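FBP protein (Leishmania major, PDB 5OEZ) probably catalyses the magnesium-dependent hydrolysis of fructose 1,6-bisphosphate to fructose 6-phosphate and phosphate, working as a homotetramer that binds AMP. Local coordinates at residues 9-12 / 13-16; 41-44 / 45-49; 237-240 / 241-244; 278-281 / 282-286; 310-313 / 314-318. All blocks are in the same frame, centred on the assembly; numbering follows the deposited sequence.

In the fold
All five contacts are local, each joining a helix end or a turn to the residues beside it. Contacts 1 and 2, in the N-terminal domain, lie at opposite ends of a helical pair (12-18, then 27-47), and both touch the second subunit; their centres are 23 Å apart. Contact 2 is buried and pairs charges, whereas contact 1 is partly buried and neutral. Contact 3 stands far out, about 30 Å from the centre of the chain, and satisfies a turn with side-chain amide and guanidinium groups. Contacts 4 and 5 touch through neighbouring strands 279-280 and 317-323. Contact 4, buried close to the chain's centre, holds Glu-284 of a manganese site that is empty here; contact 5 is a more exposed glutamine-bound loop.

Contact 1 of 5, residues 9-12 / 13-16; sequences PTTL and TQYI
A reciprocal pair of bonds between Thr-11 and Gln-14 closes the start of helix 12-18, each side chain serving the other residue's backbone. Thr-11 OG1 accepts from Gln-14 N at 3.1 Å, and Gln-14 OE1 accepts from Thr-11 N at 3.0 Å with an N-H...O angle of 164°. This is a capping box, with Thr-11 as N-cap. The donor N of Thr-11 lies in the plane of the Gln-14 side-chain carbonyl. A chi1 of 70° tucks Thr-11 OG1 in against its own main chain, which turns the hydroxyl to the first turn, and the two side chains meet at about a right angle. The helix then proceeds with regular bonds, Tyr-15 N to Thr-11 O at 2.9 Å and Ile-16 N to Leu-12 O at 2.9 Å. Alongside, Leu-12 CD1 lies 3.9 Å from Ile-16 CG1, the two side chains pointing the same way. Ile-16 belongs to the AMP site seen for this protein, and its side chain meets Phe-28 and Thr-29 of that site. Gln-14 NE2 bonds Ser-87 of the second subunit. Leu-12 and Ile-16 pack between helix 27-47 and strand 177-182, while the preceding loop pairs its backbone with strand 198-203.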
loop_
_atom_site.group_PDB
_atom_site.type_symbol
_atom_site.label_atom_id
_atom_site.label_comp_id
_atom_site.label_asym_id
_atom_site.label_seq_id
_atom_site.Cartn_x
_atom_site.Cartn_y
_atom_site.Cartn_z
ATOM N N PRO C 9 7.520 12.297 -11.508
ATOM C CA PRO C 9 8.884 12.009 -11.027
ATOM C C PRO C 9 9.710 11.161 -12.019
ATOM O O PRO C 9 9.139 10.478 -12.889
ATOM C CB PRO C 9 8.631 11.254 -9.722
ATOM C CG PRO C 9 7.330 10.550 -9.958
ATOM C CD PRO C 9 6.506 11.480 -10.807
ATOM N N THR C 10 11.036 11.235 -11.885
ATOM C CA THR C 10 11.975 10.500 -12.747
ATOM C C THR C 10 12.108 9.047 -12.288
ATOM O O THR C 10 12.705 8.785 -11.243
ATOM C CB THR C 10 13.368 11.164 -12.744
ATOM O OG1 THR C 10 13.245 12.525 -13.177
ATOM C CG2 THR C 10 14.360 10.429 -13.675
ATOM N N THR C 11 11.575 8.111 -13.073
ATOM C CA THR C 11 11.693 6.696 -12.745
ATOM C C THR C 11 13.043 6.103 -13.189
ATOM O O THR C 11 13.755 6.659 -14.036
ATOM C CB THR C 11 10.573 5.838 -13.349
ATOM O OG1 THR C 11 10.727 5.757 -14.775
ATOM C CG2 THR C 11 9.195 6.404 -12.977
ATOM N N LEU C 12 13.383 4.968 -12.589
ATOM C CA LEU C 12 14.597 4.217 -12.930
ATOM C C LEU C 12 14.619 3.829 -14.405
ATOM O O LEU C 12 15.599 4.058 -15.101
ATOM C CB LEU C 12 14.718 2.978 -12.053
ATOM C CG LEU C 12 15.896 2.028 -12.323
ATOM C CD1 LEU C 12 17.217 2.761 -12.506
ATOM C CD2 LEU C 12 16.025 1.021 -11.183
ATOM N N THR C 13 13.498 3.315 -14.885
ATOM C CA THR C 13 13.320 2.998 -16.296
ATOM C C THR C 13 13.595 4.203 -17.203
ATOM O O THR C 13 14.241 4.051 -18.242
ATOM C CB THR C 13 11.905 2.428 -16.529
ATOM O OG1 THR C 13 11.814 1.160 -15.883
ATOM C CG2 THR C 13 11.593 2.255 -17.998
ATOM N N GLN C 14 13.054 5.368 -16.853
ATOM C CA GLN C 14 13.286 6.588 -17.635
ATOM C C GLN C 14 14.766 6.946 -17.633
ATOM O O GLN C 14 15.313 7.297 -18.659
ATOM C CB GLN C 14 12.520 7.779 -17.059
ATOM C CG GLN C 14 11.094 7.944 -17.529
ATOM C CD GLN C 14 10.415 9.109 -16.815
ATOM O OE1 GLN C 14 10.544 9.276 -15.596
ATOM N NE2 GLN C 14 9.690 9.914 -17.565
ATOM N N TYR C 15 15.377 6.900 -16.458
ATOM C CA TYR C 15 16.795 7.209 -16.297
ATOM C C TYR C 15 17.675 6.308 -17.195
ATOM O O TYR C 15 18.556 6.795 -17.879
ATOM C CB TYR C 15 17.185 7.083 -14.808
ATOM C CG TYR C 15 18.660 7.258 -14.496
ATOM C CD1 TYR C 15 19.539 6.164 -14.490
ATOM C CD2 TYR C 15 19.178 8.514 -14.210
ATOM C CE1 TYR C 15 20.890 6.328 -14.213
ATOM C CE2 TYR C 15 20.527 8.691 -13.936
ATOM C CZ TYR C 15 21.373 7.601 -13.941
ATOM O OH TYR C 15 22.701 7.795 -13.676
ATOM N N ILE C 16 17.390 5.010 -17.204
ATOM C CA ILE C 16 18.125 4.034 -18.019
ATOM C C ILE C 16 17.972 4.328 -19.513
ATOM O O ILE C 16 18.963 4.306 -20.250
ATOM C CB ILE C 16 17.648 2.587 -17.746
ATOM C CG1 ILE C 16 17.936 2.158 -16.301
ATOM C CG2 ILE C 16 18.278 1.592 -18.706
ATOM C CD1 ILE C 16 19.383 1.967 -15.957
#

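Contact 2 of 5, residues 41-44 / 45-49; sequences VIEK and NIRRA
The backbone stays helical through Arg-47, with Ile-46 N to Ile-42 O at 3.0 Å and Arg-47 N to Glu-43 O at 2.9 Å, and leaves helical geometry at Arg-48. One turn apart, Glu-43 and Arg-47 run side by side and form a salt bridge. OE2 of Glu-43 sits at the edge of the guanidinium, 3.3 Å from Arg-47 NH2 and 3.4 Å from Arg-47 NE; both hydrogen bonds are weak, and the carboxylate plane is turned 40° from the guanidinium. Bends in the Arg-47 chain at chi2 (76°) and chi3 bring its NE side round to that oxygen. Arg-48 folds back over the helix end: its NH1 meets Lys-44 O at 3.0 Å, in the carbonyl plane and on a lone pair, with the oxygen only 1° from the guanidinium plane. A charged side chain thus occupies a carbonyl at the C-terminal end, where the main-chain bond from Arg-48 N is weak. Lys-44 sends NZ to a salt bridge with Asp-193 of the second subunit, and Arg-48 NE bonds Asn-195 of the third subunit. On the inner side, Ile-42 CG2 and Ile-46 CD1 touch at 3.6 Å. From helix 27-47 this pair packs against helix 72-87, Ile-42 on Phe-81 and Ile-46 on Leu-73, and both side chains touch Tyr-173 of strand 167-173.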
loop_
_atom_site.group_PDB
_atom_site.type_symbol
_atom_site.label_atom_id
_atom_site.label_comp_id
_atom_site.label_asym_id
_atom_site.label_seq_id
_atom_site.Cartn_x
_atom_site.Cartn_y
_atom_site.Cartn_z
ATOM N N VAL C 41 8.869 -7.914 -5.913
ATOM C CA VAL C 41 8.287 -9.168 -5.466
ATOM C C VAL C 41 8.912 -9.612 -4.143
ATOM O O VAL C 41 8.211 -10.048 -3.228
ATOM C CB VAL C 41 8.427 -10.274 -6.547
ATOM C CG1 VAL C 41 8.094 -11.654 -5.982
ATOM C CG2 VAL C 41 7.507 -9.966 -7.718
ATOM N N ILE C 42 10.226 -9.481 -4.041
ATOM C CA ILE C 42 10.939 -9.837 -2.800
ATOM C C ILE C 42 10.544 -8.921 -1.640
ATOM O O ILE C 42 10.357 -9.380 -0.525
ATOM C CB ILE C 42 12.460 -9.821 -3.018
ATOM C CG1 ILE C 42 12.842 -10.950 -3.977
ATOM C CG2 ILE C 42 13.198 -9.957 -1.695
ATOM C CD1 ILE C 42 14.185 -10.754 -4.649
ATOM N N GLU C 43 10.435 -7.627 -1.917
ATOM C CA GLU C 43 9.965 -6.655 -0.931
ATOM C C GLU C 43 8.581 -7.022 -0.374
ATOM O O GLU C 43 8.383 -6.957 0.836
ATOM C CB GLU C 43 9.910 -5.256 -1.556
ATOM C CG GLU C 43 9.984 -4.100 -0.567
ATOM C CD GLU C 43 8.678 -3.781 0.149
ATOM O OE1 GLU C 43 7.576 -4.063 -0.387
ATOM O OE2 GLU C 43 8.767 -3.207 1.256
ATOM N N LYS C 44 7.638 -7.374 -1.256
ATOM C CA LYS C 44 6.289 -7.771 -0.835
ATOM C C LYS C 44 6.370 -8.899 0.204
ATOM O O LYS C 44 5.754 -8.822 1.283
ATOM C CB LYS C 44 5.434 -8.208 -2.046
ATOM C CG LYS C 44 4.139 -8.968 -1.731
ATOM C CD LYS C 44 3.740 -10.010 -2.787
ATOM C CE LYS C 44 3.006 -9.479 -3.986
ATOM N NZ LYS C 44 1.544 -9.731 -3.953
ATOM N N ASN C 45 7.144 -9.929 -0.119
ATOM C CA ASN C 45 7.302 -11.087 0.776
ATOM C C ASN C 45 7.966 -10.738 2.108
ATOM O O ASN C 45 7.524 -11.195 3.163
ATOM C CB ASN C 45 8.048 -12.208 0.058
ATOM C CG ASN C 45 7.207 -12.831 -1.038
ATOM O OD1 ASN C 45 6.250 -13.538 -0.751
ATOM N ND2 ASN C 45 7.528 -12.540 -2.288
ATOM N N ILE C 46 8.996 -9.902 2.065
ATOM C CA ILE C 46 9.647 -9.449 3.286
ATOM C C ILE C 46 8.681 -8.645 4.170
ATOM O O ILE C 46 8.623 -8.868 5.377
ATOM C CB ILE C 46 10.922 -8.642 2.998
ATOM C CG1 ILE C 46 11.976 -9.552 2.364
ATOM C CG2 ILE C 46 11.510 -8.063 4.281
ATOM C CD1 ILE C 46 13.136 -8.812 1.727
ATOM N N ARG C 47 7.933 -7.710 3.589
ATOM C CA ARG C 47 7.003 -6.880 4.388
ATOM C C ARG C 47 6.017 -7.693 5.213
ATOM O O ARG C 47 5.721 -7.314 6.348
ATOM C CB ARG C 47 6.283 -5.896 3.505
ATOM C CG ARG C 47 5.306 -4.887 4.148
ATOM C CD ARG C 47 5.957 -3.692 4.893
ATOM N NE ARG C 47 7.047 -2.994 4.209
ATOM C CZ ARG C 47 7.740 -1.979 4.743
ATOM N NH1 ARG C 47 7.476 -1.525 5.973
ATOM N NH2 ARG C 47 8.721 -1.419 4.048
ATOM N N ARG C 48 5.543 -8.802 4.639
ATOM C CA ARG C 48 4.574 -9.678 5.278
ATOM C C ARG C 48 5.166 -10.932 5.972
ATOM O O ARG C 48 4.417 -11.832 6.352
ATOM C CB ARG C 48 3.520 -10.068 4.242
ATOM C CG ARG C 48 2.647 -8.888 3.827
ATOM C CD ARG C 48 2.143 -8.910 2.388
ATOM N NE ARG C 48 1.642 -7.574 2.077
ATOM C CZ ARG C 48 2.359 -6.557 1.574
ATOM N NH1 ARG C 48 3.646 -6.678 1.247
ATOM N NH2 ARG C 48 1.763 -5.383 1.371
ATOM N N ALA C 49 6.486 -10.975 6.179
ATOM C CA ALA C 49 7.126 -12.067 6.931
ATOM C C ALA C 49 6.497 -12.131 8.326
ATOM O O ALA C 49 6.329 -11.096 8.977
ATOM C CB ALA C 49 8.616 -11.828 7.062
#

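Contact 3 of 5, residues 237-240 / 241-244; sequences KMNK and TTRY
With CG of Asn-239 set between its two main-chain bonds (chi1 79°), the side-chain amide swings over Thr-241 and Thr-242 to make an Asx turn, while Arg-243 bends at chi2 and chi3 to bring the end of its guanidinium to the Asn-239 main-chain oxygen. The amide oxygen OD1 of Asn-239 takes three donors: Thr-241 OG1 at 2.7 Å, Thr-242 N at 2.8 Å and Thr-241 N at 3.1 Å. They differ in approach, since the Thr-242 N and Thr-241 OG1 donors are moderately tilted from the carbonyl plane, whereas Thr-241 N stands well above it. The other end of the amide is used too, Asn-239 ND2 giving a bond to Thr-242 O at 3.0 Å that lies in that carbonyl's plane. ND2 gives a further bond to Tyr-235 O in the last turn of helix 227-238. Arg-243 grips a different acceptor, the main-chain O of Asn-239, end-on with NH2 at 2.8 Å and NH1 at 3.1 Å; the oxygen is within 2° of the guanidinium plane. The two side chains slide past each other in opposite directions, their amide and guanidinium planes 35° apart. Tyr-244 and Lys-237 turn to other partners, Glu-327 for the hydroxyl and Glu-219 of the third subunit for the amine. The bonds accepted by OD1 and those given by ND2 fix which way round the amide lies. Together with the separate grip of the Arg-243 guanidinium on the main-chain O, Asn-239 ties the end of helix 227-238 to the loop leading to strand 245-246.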
loop_
_atom_site.group_PDB
_atom_site.type_symbol
_atom_site.label_atom_id
_atom_site.label_comp_id
_atom_site.label_asym_id
_atom_site.label_seq_id
_atom_site.Cartn_x
_atom_site.Cartn_y
_atom_site.Cartn_z
ATOM N N LYS C 237 40.713 2.372 18.037
ATOM C CA LYS C 237 40.198 2.566 19.393
ATOM C C LYS C 237 41.057 3.384 20.344
ATOM O O LYS C 237 40.529 3.984 21.280
ATOM C CB LYS C 237 40.044 1.222 20.055
ATOM C CG LYS C 237 39.129 0.270 19.335
ATOM C CD LYS C 237 39.055 -0.957 20.200
ATOM C CE LYS C 237 38.277 -2.045 19.525
ATOM N NZ LYS C 237 37.988 -3.064 20.550
ATOM N N MET C 238 42.375 3.338 20.185
ATOM C CA MET C 238 43.279 3.866 21.217
ATOM C C MET C 238 44.190 4.999 20.799
ATOM O O MET C 238 44.875 5.549 21.641
ATOM C CB MET C 238 44.101 2.724 21.820
ATOM C CG MET C 238 43.290 1.843 22.773
ATOM S SD MET C 238 44.224 0.477 23.506
ATOM C CE MET C 238 44.728 -0.467 22.071
ATOM N N ASN C 239 44.176 5.396 19.532
ATOM C CA ASN C 239 44.988 6.542 19.089
ATOM C C ASN C 239 44.510 7.836 19.759
ATOM O O ASN C 239 43.341 7.967 20.086
ATOM C CB ASN C 239 44.985 6.684 17.549
ATOM C CG ASN C 239 43.723 7.344 17.020
ATOM O OD1 ASN C 239 43.715 8.546 16.779
ATOM N ND2 ASN C 239 42.657 6.571 16.841
ATOM N N LYS C 240 45.426 8.785 19.935
ATOM C CA LYS C 240 45.159 10.021 20.685
ATOM C C LYS C 240 44.504 11.117 19.856
ATOM O O LYS C 240 44.024 12.101 20.397
ATOM C CB LYS C 240 46.457 10.576 21.269
ATOM C CG LYS C 240 47.211 9.595 22.149
ATOM C CD LYS C 240 46.369 8.995 23.280
ATOM C CE LYS C 240 47.196 8.536 24.498
ATOM N NZ LYS C 240 46.552 8.720 25.836
ATOM N N THR C 241 44.473 10.936 18.547
ATOM C CA THR C 241 44.127 12.003 17.627
ATOM C C THR C 241 42.677 11.992 17.130
ATOM O O THR C 241 42.052 13.041 17.066
ATOM C CB THR C 241 45.085 11.949 16.425
ATOM O OG1 THR C 241 44.964 10.686 15.755
ATOM C CG2 THR C 241 46.522 12.108 16.896
ATOM N N THR C 242 42.150 10.815 16.792
ATOM C CA THR C 242 40.874 10.686 16.087
ATOM C C THR C 242 39.971 9.633 16.742
ATOM O O THR C 242 40.338 8.461 16.819
ATOM C CB THR C 242 41.117 10.302 14.612
ATOM O OG1 THR C 242 42.136 11.134 14.057
ATOM C CG2 THR C 242 39.854 10.434 13.742
ATOM N N ARG C 243 38.792 10.052 17.199
ATOM C CA ARG C 243 37.809 9.133 17.783
ATOM C C ARG C 243 36.985 8.474 16.687
ATOM O O ARG C 243 36.532 9.153 15.776
ATOM C CB ARG C 243 36.888 9.863 18.766
ATOM C CG ARG C 243 37.608 10.459 19.976
ATOM C CD ARG C 243 37.843 9.456 21.103
ATOM N NE ARG C 243 38.681 8.324 20.700
ATOM C CZ ARG C 243 40.009 8.346 20.537
ATOM N NH1 ARG C 243 40.713 9.461 20.738
ATOM N NH2 ARG C 243 40.642 7.232 20.156
ATOM N N TYR C 244 36.791 7.155 16.798
ATOM C CA TYR C 244 36.056 6.346 15.818
ATOM C C TYR C 244 34.788 5.747 16.431
ATOM O O TYR C 244 34.793 5.380 17.593
ATOM C CB TYR C 244 36.946 5.206 15.305
ATOM C CG TYR C 244 37.859 5.605 14.168
ATOM C CD1 TYR C 244 39.063 6.278 14.397
ATOM C CD2 TYR C 244 37.525 5.297 12.862
ATOM C CE1 TYR C 244 39.893 6.646 13.343
ATOM C CE2 TYR C 244 38.356 5.643 11.805
ATOM C CZ TYR C 244 39.529 6.324 12.044
ATOM O OH TYR C 244 40.325 6.650 10.967
#

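Contact 4 of 5, residues 278-281 / 282-286; sequences KLRL and LYEAA
At the edge of the Tyr-283 ring lies Arg-280 CB, in the ring plane and 4.0 Å from Tyr-283 CD2; Arg-280 CD comes obliquely to 3.8 Å from Tyr-283 CD2. One face of the ring is covered by Leu-282 CB, offset toward the rim, and the ring also meets that of His-315. The Arg-280 guanidinium is turned 73° from the tyrosine ring and is steeply inclined to the carboxylate of Glu-284 as well. Glu-284 OE1 stands near the guanidinium plane at its edge, yet at 3.9 Å from Arg-280 NH1 this is a long salt bridge; the guanidinium's stronger partner is Glu-97, in a salt bridge from Arg-280 NH1. Glu-284 OE1 is bound more firmly by Arg-280 N at 3.2 Å, on the anti side and 30° out of the carboxylate plane. Here strand 279-280 passes straight into helix 281-294 with Arg-280 at the N-cap position, and the first turn is wide, of pi type: Ala-285 N reaches Arg-280 O at 2.9 Å with an N-H...O angle of 178°, and Ala-286 N reaches Leu-281 O at 2.8 Å. Arg-280 O also takes Glu-284 N, from above the carbonyl plane. Glu-284 is a ligand of the second manganese in structures of this protein, and its OE2 lies close to the acids Glu-97 and Asp-118, with no metal bound in this chain. Leu-279 and Ala-285 pack against Val-320 of strand 317-323, and Leu-279 CD2 lies 3.6 Å from Glu-284 OE1.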
loop_
_atom_site.group_PDB
_atom_site.type_symbol
_atom_site.label_atom_id
_atom_site.label_comp_id
_atom_site.label_asym_id
_atom_site.label_seq_id
_atom_site.Cartn_x
_atom_site.Cartn_y
_atom_site.Cartn_z
ATOM N N LYS C 278 35.642 -14.559 3.251
ATOM C CA LYS C 278 34.228 -14.880 3.466
ATOM C C LYS C 278 33.374 -14.631 2.236
ATOM O O LYS C 278 32.588 -15.486 1.890
ATOM C CB LYS C 278 33.684 -14.073 4.646
ATOM C CG LYS C 278 32.246 -14.314 5.063
ATOM C CD LYS C 278 32.100 -13.644 6.418
ATOM C CE LYS C 278 30.722 -13.880 7.014
ATOM N NZ LYS C 278 30.335 -15.320 7.123
ATOM N N LEU C 279 33.587 -13.514 1.543
ATOM C CA LEU C 279 32.727 -13.124 0.472
ATOM C C LEU C 279 33.127 -13.766 -0.835
ATOM O O LEU C 279 34.312 -13.902 -1.152
ATOM C CB LEU C 279 32.717 -11.609 0.302
ATOM C CG LEU C 279 32.221 -10.737 1.447
ATOM C CD1 LEU C 279 31.928 -9.340 0.931
ATOM C CD2 LEU C 279 31.010 -11.314 2.158
ATOM N N ARG C 280 32.100 -14.172 -1.571
ATOM C CA ARG C 280 32.255 -14.673 -2.923
ATOM C C ARG C 280 32.538 -13.516 -3.886
ATOM O O ARG C 280 31.867 -12.495 -3.826
ATOM C CB ARG C 280 31.001 -15.428 -3.350
ATOM C CG ARG C 280 31.058 -16.877 -2.939
ATOM C CD ARG C 280 29.776 -17.669 -3.210
ATOM N NE ARG C 280 29.341 -18.525 -2.044
ATOM C CZ ARG C 280 28.787 -18.077 -0.906
ATOM N NH1 ARG C 280 28.589 -16.785 -0.724
ATOM N NH2 ARG C 280 28.432 -18.919 0.079
ATOM N N LEU C 281 33.556 -13.690 -4.720
ATOM C CA LEU C 281 34.003 -12.672 -5.674
ATOM C C LEU C 281 32.950 -12.261 -6.706
ATOM O O LEU C 281 32.622 -11.088 -6.815
ATOM C CB LEU C 281 35.244 -13.174 -6.412
ATOM C CG LEU C 281 35.887 -12.235 -7.424
ATOM C CD1 LEU C 281 36.401 -10.992 -6.737
ATOM C CD2 LEU C 281 37.012 -12.944 -8.132
ATOM N N LEU C 282 32.411 -13.228 -7.439
ATOM C CA LEU C 282 31.476 -12.937 -8.523
ATOM C C LEU C 282 30.131 -12.384 -8.074
ATOM O O LEU C 282 29.599 -11.452 -8.688
ATOM C CB LEU C 282 31.189 -14.188 -9.341
ATOM C CG LEU C 282 32.143 -14.510 -10.484
ATOM C CD1 LEU C 282 31.628 -15.715 -11.256
ATOM C CD2 LEU C 282 32.337 -13.344 -11.445
ATOM N N TYR C 283 29.586 -12.980 -7.024
ATOM C CA TYR C 283 28.225 -12.709 -6.614
ATOM C C TYR C 283 28.073 -11.480 -5.703
ATOM O O TYR C 283 27.011 -10.865 -5.701
ATOM C CB TYR C 283 27.644 -13.936 -5.922
ATOM C CG TYR C 283 27.728 -15.199 -6.740
ATOM C CD1 TYR C 283 26.793 -15.480 -7.739
ATOM C CD2 TYR C 283 28.716 -16.127 -6.502
ATOM C CE1 TYR C 283 26.870 -16.656 -8.479
ATOM C CE2 TYR C 283 28.797 -17.296 -7.236
ATOM C CZ TYR C 283 27.870 -17.553 -8.222
ATOM O OH TYR C 283 27.965 -18.713 -8.936
ATOM N N GLU C 284 29.119 -11.147 -4.934
ATOM C CA GLU C 284 29.066 -10.126 -3.874
ATOM C C GLU C 284 30.214 -9.123 -3.953
ATOM O O GLU C 284 29.972 -7.928 -4.086
ATOM C CB GLU C 284 29.088 -10.777 -2.478
ATOM C CG GLU C 284 27.949 -11.759 -2.223
ATOM C CD GLU C 284 28.160 -12.653 -1.002
ATOM O OE1 GLU C 284 29.318 -12.938 -0.613
ATOM O OE2 GLU C 284 27.144 -13.099 -0.426
ATOM N N ALA C 285 31.456 -9.590 -3.827
ATOM C CA ALA C 285 32.588 -8.668 -3.679
ATOM C C ALA C 285 32.865 -7.801 -4.926
ATOM O O ALA C 285 33.037 -6.595 -4.804
ATOM C CB ALA C 285 33.840 -9.427 -3.258
ATOM N N ALA C 286 32.909 -8.399 -6.107
ATOM C CA ALA C 286 33.170 -7.624 -7.347
ATOM C C ALA C 286 32.060 -6.607 -7.704
ATOM O O ALA C 286 32.362 -5.456 -7.984
ATOM C CB ALA C 286 33.460 -8.551 -8.526
#

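Contact 5 of 5, residues 310-313 / 314-318; sequences SITR and LHQRT
Gln-316 OE1 gathers three donors from the loop before it: Thr-312 N at 2.8 Å, Arg-313 N at 3.1 Å and Thr-312 OG1 at 3.2 Å. Thr-312 N lies in the amide carbonyl plane, Arg-313 N is tilted 16° from it, and the hydroxyl comes from well above it. The same amide gives a bond from Gln-316 NE2 to Ser-310 O at 3.0 Å, with that oxygen tilted from the amide plane, so both ends of the group are held and its flip state is fixed. An unusual chi1 of 108° at Gln-316, with the chain extended beyond CG, carries the amide into the loop. Outside these bonds, the Arg-313 guanidinium lies with one face on the Gln-316 side chain, CB standing 3.7 Å above its centre, and its plane is only 14° from that of the amide. Arg-313 NH2 makes its salt bridge with Glu-276. Leu-314 sits over the His-315 ring and packs on Tyr-283, while Ile-311 and Gln-316 rest on Leu-281. Between Gln-316 N and Arg-313 O the main-chain bond is only weak. The backbone from Arg-313 to Gln-316 is a type I beta turn, with the Gln-316 amide bonded to the loop before it, leading into strand 317-323 beside strand 279-280.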
loop_
_atom_site.group_PDB
_atom_site.type_symbol
_atom_site.label_atom_id
_atom_site.label_comp_id
_atom_site.label_asym_id
_atom_site.label_seq_id
_atom_site.Cartn_x
_atom_site.Cartn_y
_atom_site.Cartn_z
ATOM N N SER C 310 41.745 -12.202 -11.038
ATOM C CA SER C 310 41.292 -13.175 -12.038
ATOM C C SER C 310 40.229 -14.099 -11.448
ATOM O O SER C 310 40.312 -14.483 -10.277
ATOM C CB SER C 310 42.461 -14.023 -12.541
ATOM O OG SER C 310 43.405 -13.237 -13.224
ATOM N N ILE C 311 39.234 -14.435 -12.260
ATOM C CA ILE C 311 38.256 -15.444 -11.907
ATOM C C ILE C 311 38.778 -16.799 -12.386
ATOM O O ILE C 311 38.857 -17.062 -13.587
ATOM C CB ILE C 311 36.853 -15.117 -12.484
ATOM C CG1 ILE C 311 36.262 -13.897 -11.772
ATOM C CG2 ILE C 311 35.909 -16.308 -12.330
ATOM C CD1 ILE C 311 36.146 -12.665 -12.639
ATOM N N THR C 312 39.165 -17.632 -11.431
ATOM C CA THR C 312 39.580 -19.014 -11.679
ATOM C C THR C 312 38.408 -19.974 -11.420
ATOM O O THR C 312 38.377 -21.063 -11.975
ATOM C CB THR C 312 40.779 -19.392 -10.763
ATOM O OG1 THR C 312 40.340 -19.510 -9.406
ATOM C CG2 THR C 312 41.887 -18.325 -10.805
ATOM N N ARG C 313 37.458 -19.562 -10.572
ATOM C CA ARG C 313 36.437 -20.443 -10.003
ATOM C C ARG C 313 35.115 -19.705 -9.811
ATOM O O ARG C 313 35.108 -18.588 -9.366
ATOM C CB ARG C 313 36.937 -20.982 -8.672
ATOM C CG ARG C 313 37.639 -22.306 -8.783
ATOM C CD ARG C 313 38.180 -22.598 -7.414
ATOM N NE ARG C 313 39.106 -21.554 -7.024
ATOM C CZ ARG C 313 39.244 -21.035 -5.807
ATOM N NH1 ARG C 313 38.523 -21.447 -4.756
ATOM N NH2 ARG C 313 40.131 -20.073 -5.645
ATOM N N LEU C 314 34.002 -20.331 -10.164
ATOM C CA LEU C 314 32.697 -19.713 -10.019
ATOM C C LEU C 314 32.398 -19.279 -8.572
ATOM O O LEU C 314 31.838 -18.194 -8.353
ATOM C CB LEU C 314 31.657 -20.674 -10.572
ATOM C CG LEU C 314 30.172 -20.423 -10.481
ATOM C CD1 LEU C 314 29.826 -19.195 -11.310
ATOM C CD2 LEU C 314 29.362 -21.652 -10.905
ATOM N N HIS C 315 32.851 -20.073 -7.603
ATOM C CA HIS C 315 32.569 -19.862 -6.179
ATOM C C HIS C 315 33.786 -19.424 -5.378
ATOM O O HIS C 315 33.835 -19.605 -4.170
ATOM C CB HIS C 315 31.977 -21.141 -5.623
ATOM C CG HIS C 315 30.583 -21.373 -6.090
ATOM N ND1 HIS C 315 29.565 -20.454 -5.927
ATOM C CD2 HIS C 315 30.044 -22.422 -6.743
ATOM C CE1 HIS C 315 28.456 -20.939 -6.457
ATOM N NE2 HIS C 315 28.720 -22.134 -6.955
ATOM N N GLN C 316 34.737 -18.776 -6.037
ATOM C CA GLN C 316 35.956 -18.336 -5.366
ATOM C C GLN C 316 35.652 -17.161 -4.424
ATOM O O GLN C 316 34.662 -16.443 -4.585
ATOM C CB GLN C 316 37.069 -18.052 -6.389
ATOM C CG GLN C 316 37.466 -16.615 -6.645
ATOM C CD GLN C 316 38.444 -16.502 -7.816
ATOM O OE1 GLN C 316 38.255 -17.129 -8.863
ATOM N NE2 GLN C 316 39.494 -15.717 -7.644
ATOM N N ARG C 317 36.502 -17.005 -3.418
ATOM C CA ARG C 317 36.278 -16.055 -2.350
ATOM C C ARG C 317 37.451 -15.141 -2.115
ATOM O O ARG C 317 38.547 -15.372 -2.624
ATOM C CB ARG C 317 36.030 -16.786 -1.062
ATOM C CG ARG C 317 34.855 -17.726 -1.120
ATOM C CD ARG C 317 34.531 -18.186 0.272
ATOM N NE ARG C 317 33.392 -19.105 0.236
ATOM C CZ ARG C 317 32.272 -19.054 0.956
ATOM N NH1 ARG C 317 32.068 -18.092 1.835
ATOM N NH2 ARG C 317 31.341 -20.010 0.812
ATOM N N THR C 318 37.184 -14.081 -1.357
ATOM C CA THR C 318 38.172 -13.055 -1.068
ATOM C C THR C 318 37.780 -12.333 0.222
ATOM O O THR C 318 36.596 -12.164 0.464
ATOM C CB THR C 318 38.287 -12.030 -2.250
ATOM O OG1 THR C 318 39.178 -10.964 -1.901
ATOM C CG2 THR C 318 36.937 -11.431 -2.639
#